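Local coordinates for protein lambda integrase (PDB 1AE9) that integrates phage lambda DNA into the host genome by site-specific recombination and, together with excisionase, excises the prophage, the part here being its catalytic domain, at residues G34-D39 / Q57-V62; D50-V55 / K63-T68. All blocks are in the same frame, centred on the assembly; numbering follows the deposited sequence.

Contact 1: G34-D39 / Q57-V62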
loop_
_atom_site.group_PDB
_atom_site.type_symbol
_atom_site.label_atom_id
_atom_site.label_comp_id
_atom_site.label_asym_id
_atom_site.label_seq_id
_atom_site.Cartn_x
_atom_site.Cartn_y
_atom_site.Cartn_z
ATOM N N GLY A 34 7.977 -20.162 7.156
ATOM C CA GLY A 34 7.219 -20.406 5.939
ATOM C C GLY A 34 5.927 -19.602 5.799
ATOM O O GLY A 34 5.110 -19.890 4.911
ATOM N N GLN A 35 5.744 -18.576 6.633
ATOM C CA GLN A 35 4.524 -17.769 6.591
ATOM C C GLN A 35 4.531 -16.635 5.565
ATOM O O GLN A 35 5.586 -16.084 5.234
ATOM C CB GLN A 35 4.201 -17.229 7.989
ATOM C CG GLN A 35 3.983 -18.329 9.043
ATOM C CD GLN A 35 3.028 -19.420 8.566
ATOM O OE1 GLN A 35 1.853 -19.161 8.274
ATOM N NE2 GLN A 35 3.535 -20.638 8.455
ATOM N N ARG A 36 3.353 -16.319 5.030
ATOM C CA ARG A 36 3.209 -15.248 4.048
ATOM C C ARG A 36 3.671 -13.949 4.702
ATOM O O ARG A 36 3.521 -13.783 5.918
ATOM C CB ARG A 36 1.753 -15.111 3.621
ATOM C CG ARG A 36 1.185 -16.326 2.892
ATOM C CD ARG A 36 -0.222 -16.027 2.407
ATOM N NE ARG A 36 -0.864 -17.155 1.735
ATOM C CZ ARG A 36 -1.417 -18.191 2.359
ATOM N NH1 ARG A 36 -1.411 -18.269 3.688
ATOM N NH2 ARG A 36 -2.017 -19.139 1.652
ATOM N N VAL A 37 4.189 -13.018 3.899
ATOM C CA VAL A 37 4.697 -11.750 4.414
ATOM C C VAL A 37 3.661 -10.961 5.229
ATOM O O VAL A 37 4.005 -10.370 6.268
ATOM C CB VAL A 37 5.352 -10.880 3.290
ATOM C CG1 VAL A 37 4.323 -10.453 2.247
ATOM C CG2 VAL A 37 6.075 -9.670 3.901
ATOM N N GLY A 38 2.393 -11.017 4.809
ATOM C CA GLY A 38 1.336 -10.328 5.534
ATOM C C GLY A 38 1.274 -10.834 6.962
ATOM O O GLY A 38 1.147 -10.054 7.910
ATOM N N ASP A 39 1.411 -12.142 7.136
ATOM C CA ASP A 39 1.375 -12.717 8.473
ATOM C C ASP A 39 2.651 -12.459 9.267
ATOM O O ASP A 39 2.592 -12.292 10.485
ATOM C CB ASP A 39 1.039 -14.208 8.418
ATOM C CG ASP A 39 -0.341 -14.463 7.842
ATOM O OD1 ASP A 39 -1.277 -13.713 8.187
ATOM O OD2 ASP A 39 -0.488 -15.391 7.023
ATOM N N GLN A 57 -3.556 -17.320 9.905
ATOM C CA GLN A 57 -3.302 -16.725 8.615
ATOM C C GLN A 57 -4.428 -15.780 8.234
ATOM O O GLN A 57 -5.603 -16.161 8.218
ATOM C CB GLN A 57 -3.084 -17.821 7.582
ATOM C CG GLN A 57 -1.961 -18.786 8.003
ATOM C CD GLN A 57 -1.601 -19.775 6.926
ATOM O OE1 GLN A 57 -2.378 -20.009 5.998
ATOM N NE2 GLN A 57 -0.408 -20.343 7.020
ATOM N N SER A 58 -4.046 -14.540 7.938
ATOM C CA SER A 58 -4.967 -13.467 7.579
ATOM C C SER A 58 -5.866 -13.788 6.392
ATOM O O SER A 58 -7.067 -13.517 6.419
ATOM C CB SER A 58 -4.180 -12.178 7.287
ATOM O OG SER A 58 -3.444 -11.741 8.421
ATOM N N LYS A 59 -5.281 -14.374 5.359
ATOM C CA LYS A 59 -6.014 -14.697 4.150
ATOM C C LYS A 59 -6.926 -15.929 4.243
ATOM O O LYS A 59 -8.102 -15.871 3.885
ATOM C CB LYS A 59 -5.016 -14.860 2.999
ATOM C CG LYS A 59 -5.631 -15.190 1.644
ATOM C CD LYS A 59 -4.546 -15.555 0.621
ATOM C CE LYS A 59 -5.144 -15.997 -0.717
ATOM N NZ LYS A 59 -5.958 -17.253 -0.606
ATOM N N THR A 60 -6.388 -17.022 4.769
ATOM C CA THR A 60 -7.111 -18.287 4.848
ATOM C C THR A 60 -7.844 -18.614 6.141
ATOM O O THR A 60 -8.754 -19.445 6.134
ATOM C CB THR A 60 -6.149 -19.446 4.579
ATOM O OG1 THR A 60 -5.167 -19.483 5.628
ATOM C CG2 THR A 60 -5.452 -19.251 3.242
ATOM N N GLY A 61 -7.413 -18.018 7.251
ATOM C CA GLY A 61 -8.038 -18.297 8.527
ATOM C C GLY A 61 -7.461 -19.544 9.181
ATOM O O GLY A 61 -7.906 -19.939 10.260
ATOM N N VAL A 62 -6.467 -20.160 8.541
ATOM C CA VAL A 62 -5.828 -21.363 9.079
ATOM C C VAL A 62 -5.068 -21.002 10.350
ATOM O O VAL A 62 -4.292 -20.051 10.362
ATOM C CB VAL A 62 -4.869 -21.997 8.039
ATOM C CG1 VAL A 62 -4.065 -23.149 8.649
ATOM C CG2 VAL A 62 -5.663 -22.489 6.855
HETATM O O HOH W 1 -2.601 -21.387 3.339
HETATM O O HOH W 2 -2.435 -14.872 5.017
#
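Two direct side-chain hydrogen bonds join Q35 and R36 to the amide of Q57. Q57 NE2 donates a hydrogen bond to Q35 OE1 (2.8 Å), on a lone pair in the carbonyl plane of Q35, and also bonds L155 O. R36 NH1 reaches Q57 OE1 at 3.0 Å from above the carbonyl plane; the guanidinium, at right angles to that amide, still keeps the acceptor in its own plane. T60 OG1 takes a lone pair of Q57 OE1 (2.9 Å), so the amide's rotation is held from both ends. D39 OD1 accepts twice, from S58 N at 2.9 Å on the syn side and, nearly along the C-O axis, from S58 OG. One water accepts from R36 NH2 and lies within hydrogen-bonding distance of Q57 OE1; another bridges D39 OD2 to K59 N. Apolar contact is slight, K59 CD lying over one guanidinium face. The K59 chain, extended to CE, bends only at chi4 (-64°), and NZ salt-bridges D127 of the second subunit. R36, extended from CG to NE, lies beside R135, whose NH1 bonds G34 O. This is part of the predicted active site of a tyrosine recombinase: its first arginine at a helix N-cap, its lysine on a β-hairpin turn.

Contact 2: D50-V55 / K63-T68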
loop_
_atom_site.group_PDB
_atom_site.type_symbol
_atom_site.label_atom_id
_atom_site.label_comp_id
_atom_site.label_asym_id
_atom_site.label_seq_id
_atom_site.Cartn_x
_atom_site.Cartn_y
_atom_site.Cartn_z
ATOM N N ASP A 50 4.669 -20.760 25.641
ATOM C CA ASP A 50 5.295 -22.054 25.922
ATOM C C ASP A 50 6.008 -22.686 24.730
ATOM O O ASP A 50 5.731 -23.828 24.361
ATOM C CB ASP A 50 4.256 -23.035 26.484
ATOM C CG ASP A 50 3.629 -22.545 27.780
ATOM O OD1 ASP A 50 4.358 -21.949 28.609
ATOM O OD2 ASP A 50 2.405 -22.756 27.966
ATOM N N GLY A 51 6.917 -21.932 24.123
ATOM C CA GLY A 51 7.660 -22.454 22.989
ATOM C C GLY A 51 6.901 -22.627 21.685
ATOM O O GLY A 51 7.342 -23.387 20.815
ATOM N N TYR A 52 5.764 -21.949 21.538
ATOM C CA TYR A 52 4.983 -22.037 20.308
ATOM C C TYR A 52 4.524 -20.665 19.839
ATOM O O TYR A 52 4.073 -19.849 20.646
ATOM C CB TYR A 52 3.765 -22.948 20.481
ATOM C CG TYR A 52 4.086 -24.417 20.352
ATOM C CD1 TYR A 52 4.581 -25.140 21.438
ATOM C CD2 TYR A 52 3.927 -25.080 19.135
ATOM C CE1 TYR A 52 4.918 -26.484 21.316
ATOM C CE2 TYR A 52 4.260 -26.428 19.003
ATOM C CZ TYR A 52 4.758 -27.120 20.100
ATOM O OH TYR A 52 5.112 -28.443 19.977
ATOM N N LEU A 53 4.699 -20.403 18.543
ATOM C CA LEU A 53 4.277 -19.148 17.922
ATOM C C LEU A 53 2.941 -19.434 17.246
ATOM O O LEU A 53 2.865 -20.228 16.304
ATOM C CB LEU A 53 5.314 -18.671 16.895
ATOM C CG LEU A 53 4.931 -17.532 15.937
ATOM C CD1 LEU A 53 4.593 -16.258 16.688
ATOM C CD2 LEU A 53 6.062 -17.285 14.965
ATOM N N TYR A 54 1.880 -18.841 17.785
ATOM C CA TYR A 54 0.526 -19.027 17.269
ATOM C C TYR A 54 0.250 -18.086 16.114
ATOM O O TYR A 54 0.398 -16.877 16.246
ATOM C CB TYR A 54 -0.502 -18.825 18.391
ATOM C CG TYR A 54 -0.494 -19.954 19.393
ATOM C CD1 TYR A 54 0.501 -20.044 20.362
ATOM C CD2 TYR A 54 -1.439 -20.972 19.325
ATOM C CE1 TYR A 54 0.562 -21.124 21.232
ATOM C CE2 TYR A 54 -1.390 -22.056 20.189
ATOM C CZ TYR A 54 -0.386 -22.127 21.137
ATOM O OH TYR A 54 -0.326 -23.215 21.975
ATOM N N VAL A 55 -0.172 -18.648 14.990
ATOM C CA VAL A 55 -0.442 -17.863 13.801
ATOM C C VAL A 55 -1.792 -18.165 13.172
ATOM O O VAL A 55 -2.115 -19.329 12.898
ATOM C CB VAL A 55 0.651 -18.132 12.712
ATOM C CG1 VAL A 55 0.279 -17.475 11.386
ATOM C CG2 VAL A 55 2.014 -17.636 13.190
ATOM N N LYS A 63 -5.318 -21.747 11.420
ATOM C CA LYS A 63 -4.677 -21.510 12.714
ATOM C C LYS A 63 -3.652 -22.595 13.054
ATOM O O LYS A 63 -4.018 -23.751 13.277
ATOM C CB LYS A 63 -5.741 -21.432 13.814
ATOM C CG LYS A 63 -6.531 -20.141 13.809
ATOM C CD LYS A 63 -7.650 -20.146 14.834
ATOM C CE LYS A 63 -8.760 -21.083 14.413
ATOM N NZ LYS A 63 -9.258 -20.758 13.046
ATOM N N ILE A 64 -2.378 -22.214 13.140
ATOM C CA ILE A 64 -1.314 -23.169 13.441
ATOM C C ILE A 64 -0.429 -22.727 14.595
ATOM O O ILE A 64 -0.283 -21.532 14.859
ATOM C CB ILE A 64 -0.411 -23.416 12.201
ATOM C CG1 ILE A 64 0.233 -22.108 11.736
ATOM C CG2 ILE A 64 -1.221 -24.006 11.060
ATOM C CD1 ILE A 64 1.143 -22.278 10.540
ATOM N N ALA A 65 0.138 -23.697 15.302
ATOM C CA ALA A 65 1.037 -23.418 16.416
ATOM C C ALA A 65 2.412 -23.903 15.955
ATOM O O ALA A 65 2.623 -25.108 15.777
ATOM C CB ALA A 65 0.585 -24.172 17.669
ATOM N N ILE A 66 3.323 -22.960 15.714
ATOM C CA ILE A 66 4.663 -23.279 15.222
ATOM C C ILE A 66 5.688 -23.422 16.345
ATOM O O ILE A 66 5.890 -22.496 17.131
ATOM C CB ILE A 66 5.169 -22.196 14.214
ATOM C CG1 ILE A 66 4.100 -21.904 13.151
ATOM C CG2 ILE A 66 6.439 -22.682 13.517
ATOM C CD1 ILE A 66 4.466 -20.772 12.193
ATOM N N PRO A 67 6.341 -24.593 16.442
ATOM C CA PRO A 67 7.336 -24.774 17.503
ATOM C C PRO A 67 8.549 -23.900 17.217
ATOM O O PRO A 67 9.086 -23.926 16.104
ATOM C CB PRO A 67 7.654 -26.271 17.420
ATOM C CG PRO A 67 7.452 -26.590 15.967
ATOM C CD PRO A 67 6.201 -25.812 15.624
ATOM N N THR A 68 8.970 -23.116 18.208
ATOM C CA THR A 68 10.108 -22.219 18.041
ATOM C C THR A 68 11.462 -22.927 17.996
ATOM O O THR A 68 12.503 -22.291 17.840
ATOM C CB THR A 68 10.135 -21.143 19.127
ATOM O OG1 THR A 68 10.150 -21.769 20.415
ATOM C CG2 THR A 68 8.913 -20.240 19.012
#
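Y52 and Y54 lay their rings against the neighbouring strand, on the face of the sheet that also carries A65 and P67. P67 CA sits over the Y52 ring in a CH-pi contact, 4.1 Å from the centroid, while A65 O lies at the ring edge and Y52 CE2 touches P67 CB at 3.7 Å. The methyl of A65 serves both tyrosines: it meets Y52 CD2 and sits over one face of the Y54 ring, offset toward the rim, with CB 4.2 Å from that centroid. The other face is aliphatic and buried: V55 CG2 meets I66 CD1 at 4.1 Å, V55 CB meets I64 CG1, and L53 lies beside I66.

Behind these side chains stand two antiparallel hydrogen-bonded pairs, L53 with I66 and V55 with I64; L53 N to I66 O measures 2.8 Å. Between and beyond them Y54-A65 and Y52-P67 are non-hydrogen-bonded, and proline fits the latter because such a pair asks no N-H of it toward Y52. At the open end of the hairpin T68 N bonds G51 O (3.1 Å), with a weak bond from T68 OG1 to the same oxygen.

Farther out, strand 173-176 joins 63-67 by backbone bonds of K63 and A65 with D175; K176, cation-pi with Y52, and W174, edge-to-face with Y54, add links across the sheet face. M79 packs on L53 and T68. The chemistry is thus divided: backbone bonds set the register, one face is buried and aliphatic, and the other adds aromatic and cation-pi contacts to the backbone pairing.

Overall arrangement
The two contacts share one β-hairpin: contact 2 pairs its strands, and contact 1 ties the turn between them, 57-62, to the start of helix 37-42. Both are partly buried, but contact 2 turns an aliphatic face inward and meets no other subunit, whereas the turn in contact 1 reaches outward to a second subunit through S58 and K59. Their chemistry differs accordingly, regular backbone bonding and apolar packing in 50-55/63-68 against side-chain amide, carboxylate, guanidinium and water in 34-39/57-62. Q35 joins them, its amide packing on V55, I64 and I66. The strands hold the two ends of the loop, while K59 NZ is turned to the second subunit here.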